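Local coordinates for protein phosphoribosyltransferase (Thermus thermophilus, PDB 1WD5) that is of unknown function but probably acts as a glycosyltransferase of the type I phosphoribosyltransferase class, at residues Glu92-Ala95 and Ala96-Arg99. Numbering follows the deposited sequence.
Sequences EREA and ARQR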
loop_
_atom_site.group_PDB
_atom_site.type_symbol
_atom_site.label_atom_id
_atom_site.label_comp_id
_atom_site.label_asym_id
_atom_site.label_seq_id
_atom_site.Cartn_x
_atom_site.Cartn_y
_atom_site.Cartn_z
ATOM N N GLU A 92 -21.761 -2.494 -7.492
ATOM C CA GLU A 92 -21.273 -2.826 -8.826
ATOM C C GLU A 92 -20.971 -1.558 -9.631
ATOM O O GLU A 92 -20.012 -1.527 -10.404
ATOM C CB GLU A 92 -22.296 -3.678 -9.582
ATOM C CG GLU A 92 -22.511 -5.082 -9.034
ATOM C CD GLU A 92 -21.231 -5.898 -8.961
ATOM O OE1 GLU A 92 -20.365 -5.739 -9.848
ATOM O OE2 GLU A 92 -21.096 -6.710 -8.019
ATOM N N ARG A 93 -21.789 -0.520 -9.456
ATOM C CA ARG A 93 -21.576 0.738 -10.169
ATOM C C ARG A 93 -20.311 1.414 -9.653
ATOM O O ARG A 93 -19.478 1.870 -10.435
ATOM C CB ARG A 93 -22.767 1.693 -9.991
ATOM C CG ARG A 93 -24.072 1.242 -10.664
ATOM C CD ARG A 93 -25.058 2.408 -10.805
ATOM N NE ARG A 93 -25.485 2.953 -9.518
ATOM C CZ ARG A 93 -26.452 2.431 -8.767
ATOM N NH1 ARG A 93 -27.103 1.350 -9.176
ATOM N NH2 ARG A 93 -26.756 2.980 -7.599
ATOM N N GLU A 94 -20.172 1.481 -8.333
ATOM C CA GLU A 94 -19.002 2.103 -7.725
ATOM C C GLU A 94 -17.732 1.343 -8.114
ATOM O O GLU A 94 -16.712 1.952 -8.433
ATOM C CB GLU A 94 -19.149 2.139 -6.202
ATOM C CG GLU A 94 -17.875 2.538 -5.439
ATOM C CD GLU A 94 -17.558 4.030 -5.492
ATOM O OE1 GLU A 94 -18.216 4.765 -6.265
ATOM O OE2 GLU A 94 -16.639 4.462 -4.755
ATOM N N ALA A 95 -17.797 0.015 -8.091
ATOM C CA ALA A 95 -16.643 -0.801 -8.450
ATOM C C ALA A 95 -16.176 -0.489 -9.871
ATOM O O ALA A 95 -14.979 -0.391 -10.124
ATOM C CB ALA A 95 -16.985 -2.279 -8.328
ATOM N N ALA A 96 -17.124 -0.338 -10.793
ATOM C CA ALA A 96 -16.797 -0.035 -12.187
ATOM C C ALA A 96 -16.088 1.312 -12.315
ATOM O O ALA A 96 -15.143 1.449 -13.091
ATOM C CB ALA A 96 -18.063 -0.042 -13.043
ATOM N N ARG A 97 -16.543 2.309 -11.565
ATOM C CA ARG A 97 -15.908 3.623 -11.617
ATOM C C ARG A 97 -14.472 3.557 -11.103
ATOM O O ARG A 97 -13.587 4.217 -11.643
ATOM C CB ARG A 97 -16.700 4.646 -10.793
ATOM C CG ARG A 97 -18.046 5.027 -11.407
ATOM C CD ARG A 97 -18.621 6.281 -10.756
ATOM N NE ARG A 97 -18.995 6.064 -9.363
ATOM C CZ ARG A 97 -20.151 5.539 -8.973
ATOM N NH1 ARG A 97 -21.056 5.177 -9.876
ATOM N NH2 ARG A 97 -20.400 5.373 -7.680
ATOM N N GLN A 98 -14.239 2.762 -10.061
ATOM C CA GLN A 98 -12.896 2.634 -9.507
ATOM C C GLN A 98 -11.979 1.844 -10.440
ATOM O O GLN A 98 -10.777 2.098 -10.493
ATOM C CB GLN A 98 -12.937 1.968 -8.125
ATOM C CG GLN A 98 -13.723 2.747 -7.068
ATOM C CD GLN A 98 -13.257 4.186 -6.907
ATOM O OE1 GLN A 98 -12.075 4.493 -7.059
ATOM N NE2 GLN A 98 -14.185 5.072 -6.577
ATOM N N ARG A 99 -12.533 0.880 -11.172
ATOM C CA ARG A 99 -11.712 0.107 -12.103
ATOM C C ARG A 99 -11.170 1.043 -13.181
ATOM O O ARG A 99 -10.023 0.910 -13.605
ATOM C CB ARG A 99 -12.518 -1.013 -12.767
ATOM C CG ARG A 99 -12.979 -2.114 -11.827
ATOM C CD ARG A 99 -13.438 -3.340 -12.611
ATOM N NE ARG A 99 -13.883 -4.407 -11.723
ATOM C CZ ARG A 99 -15.132 -4.558 -11.295
ATOM N NH1 ARG A 99 -16.078 -3.712 -11.682
ATOM N NH2 ARG A 99 -15.431 -5.547 -10.461
HETATM O O HOH W 1 -19.048 -3.767 -11.339
HETATM O O HOH W 2 -17.820 -6.915 -9.993
HETATM O O HOH W 3 -16.912 7.243 -7.439
#
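E94 reaches forward along the helix to R97 and Q98, one carboxylate oxygen for each. From its CB, which lies 3.8 Å from R97 NH2, CG stands anti to the backbone N (chi1 169°) and a bend at chi2 turns the carboxylate toward the following turn. CD approaches both Q98 NE2 and R97 NH2. OE1 forms a salt bridge with R97 NH2 at 2.7 Å, met nearly along its C-O axis, although the bond is bent and the carboxylate and guanidinium planes stand 63° apart. A water donates to the same OE1 and accepts from R97 NE at the edge of the guanidinium, a second link between the two groups. OE2 takes the Q98 side-chain amide, NE2 to OE2 3.1 Å, from above the carboxylate plane; it also accepts from the backbone N of G58, while Q98 OE1 is held by R55. With E94 cut back to an alanine, R97 NH2 would probably lose its counter-charge, and Q98 NE2 and G58 N a shared acceptor. The backbone keeps the regular i to i+4 bonding of the long helix 88-112, which packs here against the antiparallel edge of the mixed sheet in a fold of the phosphoribosyltransferase type: A95 touches V70 and L76, Q98 touches V70. R97 bends at chi3 (-67°), laying one guanidinium face over R93 O and E94 CA. On another side of the helix, R99 runs extended from CG to NE, with NH1 3.8 Å from A95 CB and NH2 bonded to G74 O. Two waters connect this guanidinium to E92 OE1, which stays 5.0 Å from R99 NH2, while E92 OE2 takes Q88 NE2; the water at R99 NH1 also donates to E92 O.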